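Local coordinates for protein DNA double-strand break repair nuclease NurA (Sulfolobus solfataricus, PDB 2YGK) that degrades DNA ends as a manganese-dependent homodimeric nuclease, probably working with the HerA helicase to resect 5' strands during double-strand break repair, at residues Asn40-Asn45 / Glu285-Leu290; Gln147-Glu152 / Arg175-Leu180; Leu181-Val186 / Pro246-Leu251; Thr224-Phe229 / Leu263-Arg268. All coordinates share one frame; numbering follows the deposited sequence. Where two conformers were deposited one is given.

Overall arrangement
The contacts form two separate pairs. Contacts 1 and 4, with centres about 10 Å apart, share the mixed sheet through its neighbouring strands 39-41 and 228-236, and Arg227 reaches from one into the other. Contacts 2 and 3, about 13 Å between centres, both use helix 171-193, and Leu180 of contact 2 meets Ile248 of contact 3. Centres of contacts 1 and 2 are about 43 Å apart, on opposite sides of the chain's centre. Along the chain, contact 1 spans the other three; contact 2 closes before contacts 3 and 4, whose segments alternate. All four join parts of the fold that lie away from the manganese held by Asp58 and Asp133.

Contact 1: residues Asn40-Asn45 / Glu285-Leu290; sequences NEYVIN and EIMDRL
A surface contact at the edge of the mixed sheet joins Tyr42 and Asn45, in the turn leaving strand 39-41, to Met287 and Asp288 on helix 280-291. Its polar core is the hydrogen bond from Tyr42 OH to Asp288 OD2, 2.8 Å long. The phenol comes to the syn side of that oxygen, 22° out of the carboxylate plane. The ring and carboxylate planes are 24° apart, and Asp288 OD1 lies 3.1 Å from Tyr42 CE2. With CG anti to the backbone N (chi1 -176°), the tyrosine side chain is carried from the turn to the helix. Beside it runs a Met-aromatic contact: Met287, a selenomethionine, bends at its third torsion and sets CE at the ring edge, 3.9 Å from Tyr42 CD2, while SE lies 5.4 Å from the ring centroid, obliquely placed. Asn45 adds a lighter touch, its CA 3.6 Å from Asp288 OD1. Strand 39-41 is an outermost strand of the sheet within this chain, so these side chains tie that margin to a helix packed against it. A phenylalanine at Tyr42 would probably keep the selenomethionine contact but leave Asp288 OD2 without its hydroxyl partner. Asp288 OD1 forms a salt bridge with Arg227 NH2, and Arg227 NH1 donates a hydrogen bond to Tyr42 O, joining both segments through one guanidinium.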
loop_
_atom_site.group_PDB
_atom_site.type_symbol
_atom_site.label_atom_id
_atom_site.label_comp_id
_atom_site.label_asym_id
_atom_site.label_seq_id
_atom_site.Cartn_x
_atom_site.Cartn_y
_atom_site.Cartn_z
ATOM N N ASN A 40 13.333 -29.902 13.509
ATOM C CA ASN A 40 14.525 -30.735 13.562
ATOM C C ASN A 40 15.743 -29.890 13.852
ATOM O O ASN A 40 16.073 -28.992 13.075
ATOM C CB ASN A 40 14.711 -31.488 12.243
ATOM C CG ASN A 40 13.545 -32.402 11.939
ATOM O OD1 ASN A 40 13.479 -33.561 12.419
ATOM N ND2 ASN A 40 12.589 -31.881 11.148
ATOM N N GLU A 41 16.393 -30.153 14.977
ATOM C CA GLU A 41 17.652 -29.493 15.297
ATOM C C GLU A 41 18.705 -29.962 14.328
ATOM O O GLU A 41 18.732 -31.125 13.963
ATOM C CB GLU A 41 18.070 -29.790 16.736
ATOM C CG GLU A 41 17.209 -29.079 17.739
ATOM C CD GLU A 41 17.534 -29.395 19.195
ATOM O OE1 GLU A 41 18.738 -29.643 19.522
ATOM O OE2 GLU A 41 16.555 -29.377 20.010
ATOM N N TYR A 42 19.547 -29.059 13.877
ATOM C CA TYR A 42 20.690 -29.417 13.069
ATOM C C TYR A 42 21.793 -28.436 13.380
ATOM O O TYR A 42 21.971 -27.432 12.712
ATOM C CB TYR A 42 20.350 -29.413 11.585
ATOM C CG TYR A 42 21.480 -29.882 10.713
ATOM C CD1 TYR A 42 22.093 -31.108 10.940
ATOM C CD2 TYR A 42 21.940 -29.113 9.663
ATOM C CE1 TYR A 42 23.136 -31.551 10.142
ATOM C CE2 TYR A 42 22.983 -29.543 8.850
ATOM C CZ TYR A 42 23.578 -30.763 9.093
ATOM O OH TYR A 42 24.607 -31.222 8.298
ATOM N N VAL A 43 22.543 -28.743 14.413
ATOM C CA VAL A 43 23.475 -27.785 14.939
ATOM C C VAL A 43 24.860 -27.758 14.243
ATOM O O VAL A 43 25.471 -26.714 14.241
ATOM C CB VAL A 43 23.539 -27.892 16.498
ATOM C CG1 VAL A 43 24.417 -29.060 16.956
ATOM C CG2 VAL A 43 23.999 -26.580 17.104
ATOM N N ILE A 44 25.343 -28.851 13.641
ATOM C CA ILE A 44 26.710 -28.851 13.023
ATOM C C ILE A 44 26.704 -28.413 11.570
ATOM O O ILE A 44 25.881 -28.892 10.793
ATOM C CB ILE A 44 27.409 -30.265 12.983
ATOM C CG1 ILE A 44 27.583 -30.880 14.370
ATOM C CG2 ILE A 44 28.808 -30.169 12.332
ATOM C CD1 ILE A 44 28.357 -32.202 14.354
ATOM N N ASN A 45 27.652 -27.549 11.201
ATOM C CA ASN A 45 27.858 -27.116 9.794
ATOM C C ASN A 45 28.943 -27.924 9.054
ATOM O O ASN A 45 29.699 -28.691 9.679
ATOM C CB ASN A 45 28.194 -25.605 9.723
ATOM C CG ASN A 45 29.572 -25.242 10.360
ATOM O OD1 ASN A 45 30.332 -26.105 10.826
ATOM N ND2 ASN A 45 29.884 -23.945 10.368
ATOM N N GLU A 285 22.302 -30.295 3.437
ATOM C CA GLU A 285 23.340 -29.784 2.525
ATOM C C GLU A 285 23.056 -28.318 2.169
ATOM O O GLU A 285 23.975 -27.508 2.122
ATOM C CB GLU A 285 23.439 -30.622 1.243
ATOM C CG GLU A 285 23.961 -32.059 1.447
ATOM C CD GLU A 285 23.981 -32.871 0.141
ATOM O OE1 GLU A 285 23.779 -32.274 -0.966
ATOM O OE2 GLU A 285 24.211 -34.102 0.218
ATOM N N ILE A 286 21.785 -27.981 1.926
ATOM C CA ILE A 286 21.438 -26.613 1.553
ATOM C C ILE A 286 21.655 -25.654 2.731
ATOM O O ILE A 286 22.090 -24.521 2.531
ATOM C CB ILE A 286 19.973 -26.487 1.051
ATOM C CG1 ILE A 286 19.815 -27.094 -0.350
ATOM C CG2 ILE A 286 19.509 -25.025 1.019
ATOM C CD1 ILE A 286 18.339 -27.207 -0.769
HETATM N N MSE A 287 21.349 -26.098 3.947
HETATM C CA MSE A 287 21.611 -25.279 5.113
HETATM C C MSE A 287 23.107 -25.031 5.283
HETATM O O MSE A 287 23.540 -23.928 5.539
HETATM C CB MSE A 287 21.081 -25.972 6.366
HETATM C CG MSE A 287 19.586 -25.966 6.449
HETATM SE SE MSE A 287 18.927 -26.825 8.038
HETATM C CE MSE A 287 19.775 -25.830 9.470
ATOM N N ASP A 288 23.887 -26.095 5.162
ATOM C CA ASP A 288 25.327 -26.059 5.432
ATOM C C ASP A 288 26.012 -25.125 4.481
ATOM O O ASP A 288 26.803 -24.287 4.891
ATOM C CB ASP A 288 25.911 -27.458 5.310
ATOM C CG ASP A 288 25.674 -28.306 6.552
ATOM O OD1 ASP A 288 25.154 -27.741 7.547
ATOM O OD2 ASP A 288 26.002 -29.534 6.530
ATOM N N ARG A 289 25.665 -25.252 3.207
ATOM C CA ARG A 289 26.145 -24.353 2.153
ATOM C C ARG A 289 25.666 -22.899 2.283
ATOM O O ARG A 289 26.444 -21.960 2.090
ATOM C CB ARG A 289 25.749 -24.926 0.786
ATOM C CG ARG A 289 26.417 -26.248 0.478
ATOM C CD ARG A 289 25.640 -27.002 -0.541
ATOM N NE ARG A 289 26.355 -28.183 -1.030
ATOM C CZ ARG A 289 25.829 -29.108 -1.834
ATOM N NH1 ARG A 289 24.564 -29.039 -2.241
ATOM N NH2 ARG A 289 26.566 -30.129 -2.228
ATOM N N LEU A 290 24.394 -22.699 2.597
ATOM C CA LEU A 290 23.916 -21.329 2.858
ATOM C C LEU A 290 24.588 -20.689 4.073
ATOM O O LEU A 290 24.866 -19.485 4.049
ATOM C CB LEU A 290 22.431 -21.282 3.110
ATOM C CG LEU A 290 21.549 -21.460 1.902
ATOM C CD1 LEU A 290 20.136 -21.755 2.370
ATOM C CD2 LEU A 290 21.677 -20.202 1.041
#

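Contact 2: residues Gln147-Glu152 / Arg175-Leu180; sequences QQFSDE and RDLLML
Gln148 and Phe149 face helix 171-193 just before helix 151-159 begins. Gln148, extended beyond CG, brings OE1 to 4.0 Å from Asp176 OD2, a loose approach of two oxygens with no hydrogen bond between them. Phe149 carries the contact. Its CG lies anti to the carbonyl carbon (chi1 -59°), which turns the ring toward helix 171-193. The ring rests against the helix surface with Phe149 CZ leading, 3.6 Å from Asp176 CB, which sits at the ring edge near its plane. The flanks of the ring meet two leucines one helical turn apart: Phe149 CE1 is 3.6 Å from Leu177 CD2, and Phe149 CE2 is 3.9 Å from Leu180 CD1, both oblique to the ring. With an alanine at Phe149, a gap would probably open between Leu177 and Leu180, and Asp176 CB would lose its apolar neighbour. Ser150 follows at the N-cap position of helix 151-159, where its backbone N bonds to Glu153 OE1. Ile157 of that helix also touches Leu177 and Leu180. An aromatic side chain set against residues i, i+1 and i+4 of a helix is how the loop entering helix 151-159 packs on helix 171-193.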
loop_
_atom_site.group_PDB
_atom_site.type_symbol
_atom_site.label_atom_id
_atom_site.label_comp_id
_atom_site.label_asym_id
_atom_site.label_seq_id
_atom_site.Cartn_x
_atom_site.Cartn_y
_atom_site.Cartn_z
ATOM N N GLN A 147 -7.790 -14.052 -22.516
ATOM C CA GLN A 147 -8.778 -13.940 -23.599
ATOM C C GLN A 147 -8.991 -12.497 -24.080
ATOM O O GLN A 147 -9.575 -12.252 -25.143
ATOM C CB GLN A 147 -10.125 -14.526 -23.142
ATOM C CG GLN A 147 -10.060 -15.945 -22.575
ATOM C CD GLN A 147 -11.442 -16.580 -22.406
ATOM O OE1 GLN A 147 -12.395 -16.251 -23.135
ATOM N NE2 GLN A 147 -11.557 -17.494 -21.428
ATOM N N GLN A 148 -8.537 -11.542 -23.282
ATOM C CA GLN A 148 -8.557 -10.139 -23.684
ATOM C C GLN A 148 -7.354 -9.858 -24.603
ATOM O O GLN A 148 -7.248 -8.774 -25.190
ATOM C CB GLN A 148 -8.534 -9.251 -22.431
ATOM C CG GLN A 148 -9.765 -9.468 -21.524
ATOM C CD GLN A 148 -9.784 -8.575 -20.274
ATOM O OE1 GLN A 148 -8.922 -8.691 -19.374
ATOM N NE2 GLN A 148 -10.792 -7.686 -20.212
ATOM N N PHE A 149 -6.474 -10.861 -24.734
ATOM C CA PHE A 149 -5.228 -10.749 -25.497
ATOM C C PHE A 149 -5.290 -11.238 -26.937
ATOM O O PHE A 149 -5.727 -12.362 -27.201
ATOM C CB PHE A 149 -4.129 -11.534 -24.795
ATOM C CG PHE A 149 -3.865 -11.066 -23.413
ATOM C CD1 PHE A 149 -3.599 -9.732 -23.162
ATOM C CD2 PHE A 149 -3.884 -11.961 -22.357
ATOM C CE1 PHE A 149 -3.356 -9.299 -21.879
ATOM C CE2 PHE A 149 -3.634 -11.542 -21.067
ATOM C CZ PHE A 149 -3.373 -10.209 -20.823
ATOM N N SER A 150 -4.792 -10.397 -27.841
ATOM C CA SER A 150 -4.677 -10.719 -29.257
ATOM C C SER A 150 -3.426 -11.552 -29.508
ATOM O O SER A 150 -2.639 -11.798 -28.593
ATOM C CB SER A 150 -4.591 -9.425 -30.071
ATOM O OG SER A 150 -3.419 -8.687 -29.730
ATOM N N ASP A 151 -3.243 -11.975 -30.753
ATOM C CA ASP A 151 -2.024 -12.669 -31.156
ATOM C C ASP A 151 -0.757 -11.824 -30.940
ATOM O O ASP A 151 0.277 -12.343 -30.519
ATOM C CB ASP A 151 -2.115 -13.103 -32.626
ATOM C CG ASP A 151 -2.981 -14.339 -32.822
ATOM O OD1 ASP A 151 -2.750 -15.349 -32.120
ATOM O OD2 ASP A 151 -3.886 -14.298 -33.688
ATOM N N GLU A 152 -0.848 -10.526 -31.209
ATOM C CA GLU A 152 0.317 -9.638 -31.164
ATOM C C GLU A 152 0.850 -9.472 -29.741
ATOM O O GLU A 152 2.057 -9.403 -29.515
ATOM C CB GLU A 152 -0.052 -8.269 -31.742
ATOM C CG GLU A 152 -0.571 -8.314 -33.197
ATOM C CD GLU A 152 -1.402 -7.096 -33.580
ATOM O OE1 GLU A 152 -0.920 -5.950 -33.415
ATOM O OE2 GLU A 152 -2.541 -7.294 -34.051
ATOM N N ARG A 175 -1.058 -4.300 -16.679
ATOM C CA ARG A 175 -0.905 -5.095 -15.487
ATOM C C ARG A 175 -0.962 -6.565 -15.872
ATOM O O ARG A 175 -0.110 -7.331 -15.456
ATOM C CB ARG A 175 -1.968 -4.775 -14.447
ATOM C CG ARG A 175 -2.128 -5.859 -13.358
ATOM C CD ARG A 175 -3.389 -5.655 -12.541
ATOM N NE ARG A 175 -4.542 -5.466 -13.428
ATOM C CZ ARG A 175 -5.613 -6.251 -13.486
ATOM N NH1 ARG A 175 -5.747 -7.294 -12.671
ATOM N NH2 ARG A 175 -6.576 -5.969 -14.361
ATOM N N ASP A 176 -1.953 -6.945 -16.672
ATOM C CA ASP A 176 -2.177 -8.354 -17.007
ATOM C C ASP A 176 -1.087 -8.926 -17.915
ATOM O O ASP A 176 -0.635 -10.049 -17.697
ATOM C CB ASP A 176 -3.577 -8.577 -17.598
ATOM C CG ASP A 176 -4.661 -8.646 -16.524
ATOM O OD1 ASP A 176 -4.361 -8.394 -15.332
ATOM O OD2 ASP A 176 -5.812 -8.982 -16.863
ATOM N N LEU A 177 -0.644 -8.157 -18.903
ATOM C CA LEU A 177 0.521 -8.564 -19.681
ATOM C C LEU A 177 1.765 -8.745 -18.834
ATOM O O LEU A 177 2.527 -9.667 -19.066
ATOM C CB LEU A 177 0.843 -7.563 -20.772
ATOM C CG LEU A 177 0.118 -7.730 -22.086
ATOM C CD1 LEU A 177 0.721 -6.712 -23.075
ATOM C CD2 LEU A 177 0.190 -9.168 -22.631
ATOM N N LEU A 178 1.995 -7.856 -17.873
ATOM C CA LEU A 178 3.171 -7.985 -16.997
ATOM C C LEU A 178 3.081 -9.227 -16.112
ATOM O O LEU A 178 4.065 -9.890 -15.898
ATOM C CB LEU A 178 3.386 -6.729 -16.161
ATOM C CG LEU A 178 4.006 -5.548 -16.918
ATOM C CD1 LEU A 178 3.788 -4.174 -16.218
ATOM C CD2 LEU A 178 5.468 -5.806 -17.154
HETATM N N MSE A 179 1.888 -9.537 -15.620
HETATM C CA MSE A 179 1.675 -10.750 -14.850
HETATM C C MSE A 179 2.065 -11.973 -15.674
HETATM O O MSE A 179 2.822 -12.830 -15.210
HETATM C CB MSE A 179 0.216 -10.854 -14.420
HETATM C CG MSE A 179 -0.141 -9.889 -13.320
HETATM SE SE MSE A 179 -1.994 -10.002 -12.802
HETATM C CE MSE A 179 -1.940 -11.768 -11.954
ATOM N N LEU A 180 1.556 -12.042 -16.901
ATOM C CA LEU A 180 1.906 -13.131 -17.816
ATOM C C LEU A 180 3.416 -13.249 -18.015
ATOM O O LEU A 180 3.985 -14.331 -17.862
ATOM C CB LEU A 180 1.230 -12.953 -19.178
ATOM C CG LEU A 180 0.021 -13.841 -19.485
ATOM C CD1 LEU A 180 -0.397 -13.648 -20.937
ATOM C CD2 LEU A 180 0.307 -15.324 -19.230
#

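Contact 3: residues Leu181-Val186 / Pro246-Leu251; sequences LNQFLV and PEIEVL
Glu247 begins the contact with helix 171-193, its CG 4.0 Å from Phe184 CE1 in an oblique approach to the ring. The chain of Glu247 then bends at its second torsion, and the carboxylate leads away, where OE2 makes a long, weak ion pair with Lys188. Ile248 is the central residue: CG1 rests 3.6 Å from Phe184 N, and CD1 lies 3.7 Å from Gln183 CB, so the branch lies against both backbone and side chain of the helix. With CG1 anti to the carbonyl carbon (chi1 -73°), that branch of Ile248 is laid along the helix surface, and Ile248 CG2 sits 4.0 Å from Gln183 OE1; Gln183 NE2 bonds to Ile140 O. Leu251, three residues on, brings CD2 to 3.9 Å from Gln183 O and 4.2 Å from Val186 CG1. No hydrogen bond crosses the two segments. The arrangement is apolar packing of the connection between antiparallel strands 228-236 and 255-262 onto helix 171-193, at the periphery of the RNase H-like nuclease domain.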
loop_
_atom_site.group_PDB
_atom_site.type_symbol
_atom_site.label_atom_id
_atom_site.label_comp_id
_atom_site.label_asym_id
_atom_site.label_seq_id
_atom_site.Cartn_x
_atom_site.Cartn_y
_atom_site.Cartn_z
ATOM N N LEU A 181 4.059 -12.126 -18.327
ATOM C CA LEU A 181 5.517 -12.098 -18.502
ATOM C C LEU A 181 6.256 -12.757 -17.332
ATOM O O LEU A 181 7.142 -13.598 -17.521
ATOM C CB LEU A 181 6.018 -10.659 -18.677
ATOM C CG LEU A 181 7.506 -10.556 -19.026
ATOM C CD1 LEU A 181 7.840 -11.446 -20.226
ATOM C CD2 LEU A 181 7.936 -9.122 -19.267
ATOM N N ASN A 182 5.895 -12.375 -16.119
ATOM C CA ASN A 182 6.499 -13.013 -14.960
ATOM C C ASN A 182 6.282 -14.539 -14.930
ATOM O O ASN A 182 7.218 -15.293 -14.670
ATOM C CB ASN A 182 5.979 -12.380 -13.697
ATOM C CG ASN A 182 6.330 -10.930 -13.605
ATOM O OD1 ASN A 182 7.213 -10.459 -14.299
ATOM N ND2 ASN A 182 5.649 -10.213 -12.733
ATOM N N GLN A 183 5.070 -14.997 -15.223
ATOM C CA GLN A 183 4.778 -16.439 -15.222
ATOM C C GLN A 183 5.630 -17.178 -16.255
ATOM O O GLN A 183 6.146 -18.261 -15.984
ATOM C CB GLN A 183 3.282 -16.713 -15.453
ATOM C CG GLN A 183 2.396 -16.359 -14.252
ATOM C CD GLN A 183 0.901 -16.648 -14.441
ATOM O OE1 GLN A 183 0.414 -16.912 -15.548
ATOM N NE2 GLN A 183 0.166 -16.592 -13.338
ATOM N N PHE A 184 5.807 -16.566 -17.413
ATOM C CA PHE A 184 6.611 -17.117 -18.485
ATOM C C PHE A 184 8.078 -17.097 -18.104
ATOM O O PHE A 184 8.797 -18.071 -18.342
ATOM C CB PHE A 184 6.364 -16.330 -19.766
ATOM C CG PHE A 184 7.280 -16.691 -20.908
ATOM C CD1 PHE A 184 7.093 -17.864 -21.637
ATOM C CD2 PHE A 184 8.313 -15.835 -21.279
ATOM C CE1 PHE A 184 7.931 -18.179 -22.703
ATOM C CE2 PHE A 184 9.151 -16.143 -22.358
ATOM C CZ PHE A 184 8.958 -17.315 -23.068
ATOM N N LEU A 185 8.519 -16.016 -17.468
ATOM C CA LEU A 185 9.886 -15.929 -16.948
ATOM C C LEU A 185 10.228 -16.923 -15.828
ATOM O O LEU A 185 11.319 -17.506 -15.813
ATOM C CB LEU A 185 10.155 -14.501 -16.488
ATOM C CG LEU A 185 10.284 -13.553 -17.662
ATOM C CD1 LEU A 185 10.341 -12.127 -17.157
ATOM C CD2 LEU A 185 11.516 -13.885 -18.523
ATOM N N VAL A 186 9.331 -17.096 -14.860
ATOM C CA VAL A 186 9.547 -18.143 -13.837
ATOM C C VAL A 186 9.669 -19.462 -14.551
ATOM O O VAL A 186 10.546 -20.251 -14.243
ATOM C CB VAL A 186 8.387 -18.252 -12.847
ATOM C CG1 VAL A 186 8.476 -19.524 -12.052
ATOM C CG2 VAL A 186 8.370 -17.032 -11.931
ATOM N N PRO A 246 1.145 -22.112 -23.554
ATOM C CA PRO A 246 2.464 -22.392 -24.102
ATOM C C PRO A 246 3.399 -23.066 -23.069
ATOM O O PRO A 246 3.172 -24.227 -22.732
ATOM C CB PRO A 246 2.941 -21.006 -24.534
ATOM C CG PRO A 246 2.339 -20.108 -23.533
ATOM C CD PRO A 246 0.985 -20.688 -23.220
ATOM N N GLU A 247 4.425 -22.358 -22.579
ATOM C CA GLU A 247 5.375 -22.890 -21.575
ATOM C C GLU A 247 4.835 -22.770 -20.158
ATOM O O GLU A 247 5.085 -23.629 -19.322
ATOM C CB GLU A 247 6.703 -22.126 -21.621
ATOM C CG GLU A 247 7.419 -22.139 -22.973
ATOM C CD GLU A 247 8.544 -23.165 -23.074
ATOM O OE1 GLU A 247 8.871 -23.837 -22.062
ATOM O OE2 GLU A 247 9.108 -23.290 -24.187
ATOM N N ILE A 248 4.119 -21.681 -19.888
ATOM C CA ILE A 248 3.477 -21.468 -18.599
ATOM C C ILE A 248 2.646 -22.677 -18.217
ATOM O O ILE A 248 2.707 -23.136 -17.080
ATOM C CB ILE A 248 2.565 -20.235 -18.620
ATOM C CG1 ILE A 248 3.407 -18.962 -18.625
ATOM C CG2 ILE A 248 1.632 -20.230 -17.415
ATOM C CD1 ILE A 248 2.615 -17.711 -18.939
ATOM N N GLU A 249 1.872 -23.196 -19.170
ATOM C CA GLU A 249 1.113 -24.420 -18.929
ATOM C C GLU A 249 2.003 -25.531 -18.370
ATOM O O GLU A 249 1.550 -26.254 -17.501
ATOM C CB GLU A 249 0.348 -24.859 -20.185
ATOM C CG GLU A 249 -0.935 -24.039 -20.411
ATOM C CD GLU A 249 -1.069 -23.496 -21.829
ATOM O OE1 GLU A 249 -0.664 -24.205 -22.777
ATOM O OE2 GLU A 249 -1.576 -22.359 -22.000
ATOM N N VAL A 250 3.272 -25.617 -18.796
ATOM C CA VAL A 250 4.236 -26.590 -18.213
ATOM C C VAL A 250 4.610 -26.311 -16.720
ATOM O O VAL A 250 5.352 -27.055 -16.095
ATOM C CB VAL A 250 5.520 -26.784 -19.088
ATOM C CG1 VAL A 250 6.403 -27.918 -18.538
ATOM C CG2 VAL A 250 5.155 -27.106 -20.531
ATOM N N LEU A 251 4.066 -25.241 -16.162
ATOM C CA LEU A 251 4.251 -24.875 -14.769
ATOM C C LEU A 251 3.033 -25.225 -13.922
ATOM O O LEU A 251 3.052 -25.061 -12.713
ATOM C CB LEU A 251 4.479 -23.372 -14.722
ATOM C CG LEU A 251 4.964 -22.719 -13.448
ATOM C CD1 LEU A 251 6.297 -23.324 -13.018
ATOM C CD2 LEU A 251 5.057 -21.231 -13.720
#

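Contact 4: residues Thr224-Phe229 / Leu263-Arg268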
loop_
_atom_site.group_PDB
_atom_site.type_symbol
_atom_site.label_atom_id
_atom_site.label_comp_id
_atom_site.label_asym_id
_atom_site.label_seq_id
_atom_site.Cartn_x
_atom_site.Cartn_y
_atom_site.Cartn_z
ATOM N N THR A 224 10.938 -22.367 18.967
ATOM C CA THR A 224 12.229 -23.023 18.780
ATOM C C THR A 224 13.309 -21.952 18.824
ATOM O O THR A 224 13.046 -20.785 18.485
ATOM C CB THR A 224 12.298 -23.767 17.440
ATOM O OG1 THR A 224 12.510 -22.851 16.360
ATOM C CG2 THR A 224 11.029 -24.555 17.180
ATOM N N GLU A 225 14.507 -22.339 19.246
ATOM C CA GLU A 225 15.646 -21.424 19.303
ATOM C C GLU A 225 16.772 -21.868 18.404
ATOM O O GLU A 225 17.429 -21.026 17.799
ATOM C CB GLU A 225 16.184 -21.278 20.740
ATOM C CG GLU A 225 17.132 -20.043 20.998
ATOM C CD GLU A 225 18.659 -20.373 21.048
ATOM O OE1 GLU A 225 19.072 -21.245 21.845
ATOM O OE2 GLU A 225 19.459 -19.733 20.310
ATOM N N LYS A 226 16.999 -23.180 18.334
ATOM C CA LYS A 226 18.231 -23.712 17.768
ATOM C C LYS A 226 18.189 -23.804 16.238
ATOM O O LYS A 226 17.121 -23.939 15.611
ATOM C CB LYS A 226 18.557 -25.075 18.367
ATOM C CG LYS A 226 19.089 -25.043 19.804
ATOM C CD LYS A 226 20.599 -25.005 19.792
ATOM C CE LYS A 226 21.233 -24.677 21.153
ATOM N NZ LYS A 226 22.720 -25.085 21.180
ATOM N N ARG A 227 19.370 -23.714 15.633
ATOM C CA ARG A 227 19.515 -23.910 14.190
ATOM C C ARG A 227 18.854 -25.222 13.729
ATOM O O ARG A 227 19.035 -26.261 14.346
ATOM C CB ARG A 227 20.997 -23.909 13.837
ATOM C CG ARG A 227 21.339 -24.281 12.399
ATOM C CD ARG A 227 22.873 -24.333 12.232
ATOM N NE ARG A 227 23.332 -24.281 10.838
ATOM C CZ ARG A 227 23.735 -25.334 10.123
ATOM N NH1 ARG A 227 23.692 -26.563 10.626
ATOM N NH2 ARG A 227 24.171 -25.168 8.876
ATOM N N GLY A 228 18.091 -25.161 12.649
ATOM C CA GLY A 228 17.384 -26.328 12.172
ATOM C C GLY A 228 16.438 -26.148 10.990
ATOM O O GLY A 228 16.552 -25.232 10.206
ATOM N N PHE A 229 15.513 -27.086 10.855
ATOM C CA PHE A 229 14.623 -27.132 9.725
ATOM C C PHE A 229 13.348 -27.819 10.066
ATOM O O PHE A 229 13.276 -28.596 10.984
ATOM C CB PHE A 229 15.281 -27.820 8.540
ATOM C CG PHE A 229 15.603 -29.236 8.772
ATOM C CD1 PHE A 229 16.783 -29.600 9.424
ATOM C CD2 PHE A 229 14.746 -30.232 8.342
ATOM C CE1 PHE A 229 17.097 -30.954 9.643
ATOM C CE2 PHE A 229 15.046 -31.583 8.559
ATOM C CZ PHE A 229 16.218 -31.942 9.205
ATOM N N LEU A 263 19.245 -20.840 10.102
ATOM C CA LEU A 263 20.630 -21.173 9.730
ATOM C C LEU A 263 21.598 -21.070 10.888
ATOM O O LEU A 263 22.695 -21.631 10.824
ATOM C CB LEU A 263 21.138 -20.273 8.613
ATOM C CG LEU A 263 20.277 -20.411 7.358
ATOM C CD1 LEU A 263 20.564 -19.278 6.464
ATOM C CD2 LEU A 263 20.439 -21.766 6.633
ATOM N N ASP A 264 21.189 -20.366 11.942
ATOM C CA ASP A 264 22.080 -19.966 13.028
ATOM C C ASP A 264 21.278 -19.864 14.323
ATOM O O ASP A 264 20.185 -19.256 14.352
ATOM C CB ASP A 264 22.694 -18.633 12.665
ATOM C CG ASP A 264 23.642 -18.119 13.702
ATOM O OD1 ASP A 264 23.858 -18.795 14.736
ATOM O OD2 ASP A 264 24.175 -16.995 13.477
ATOM N N ASN A 265 21.809 -20.488 15.379
ATOM C CA ASN A 265 21.181 -20.500 16.691
ATOM C C ASN A 265 20.709 -19.122 17.097
ATOM O O ASN A 265 21.494 -18.203 17.098
ATOM C CB ASN A 265 22.177 -20.975 17.734
ATOM C CG ASN A 265 22.356 -22.486 17.754
ATOM O OD1 ASN A 265 21.592 -23.241 17.140
ATOM N ND2 ASN A 265 23.343 -22.941 18.516
ATOM N N GLY A 266 19.432 -18.982 17.432
ATOM C CA GLY A 266 18.909 -17.753 18.014
ATOM C C GLY A 266 18.439 -16.717 17.019
ATOM O O GLY A 266 17.913 -15.667 17.405
ATOM N N LYS A 267 18.595 -17.013 15.734
ATOM C CA LYS A 267 18.292 -16.040 14.679
ATOM C C LYS A 267 16.959 -16.317 14.002
ATOM O O LYS A 267 16.174 -17.146 14.457
ATOM C CB LYS A 267 19.434 -16.033 13.678
ATOM C CG LYS A 267 20.750 -15.699 14.328
ATOM C CD LYS A 267 20.680 -14.313 14.964
ATOM C CE LYS A 267 22.034 -13.833 15.434
ATOM N NZ LYS A 267 22.567 -14.686 16.492
ATOM N N ARG A 268 16.680 -15.570 12.947
ATOM C CA ARG A 268 15.384 -15.571 12.299
ATOM C C ARG A 268 15.182 -16.893 11.622
ATOM O O ARG A 268 16.144 -17.580 11.340
ATOM C CB ARG A 268 15.352 -14.464 11.253
ATOM C CG ARG A 268 16.412 -14.675 10.155
ATOM C CD ARG A 268 16.178 -13.791 8.985
ATOM N NE ARG A 268 16.449 -12.411 9.345
ATOM C CZ ARG A 268 15.568 -11.410 9.315
ATOM N NH1 ARG A 268 14.304 -11.610 8.948
ATOM N NH2 ARG A 268 15.968 -10.186 9.665
#
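Arg227 meets Asn265 and Leu263 through two hydrogen bonds. Arg227 N donates to Asn265 OD1 at 2.7 Å, nearly straight (177°) and in the carbonyl plane of the amide. The arginine side chain, extended from CG to NE, runs to Leu263, where Arg227 NE reaches Leu263 O at 2.7 Å. That oxygen lies in the guanidinium plane, but the N-H angle is bent to 135° and NE stands above the carbonyl plane. A third bond, Gly266 N to Glu225 O at 2.9 Å, joins the backbones. Asn265 and Gly266 are the central residues of a type II turn from Asp264 to Lys267; at Gly266 a side chain would meet the preceding carbonyl oxygen and come within 3.0 Å of Glu225 OE2. Lys226 lays its CD against Asn265 OD1. Farther out, Arg227 NH2 bonds to Ser291 OG, giving the guanidinium a hold at the end of helix 280-291. The contact thus joins the lead-in to strand 228-236 to the hairpin loop between strands 255-262 and 270-275.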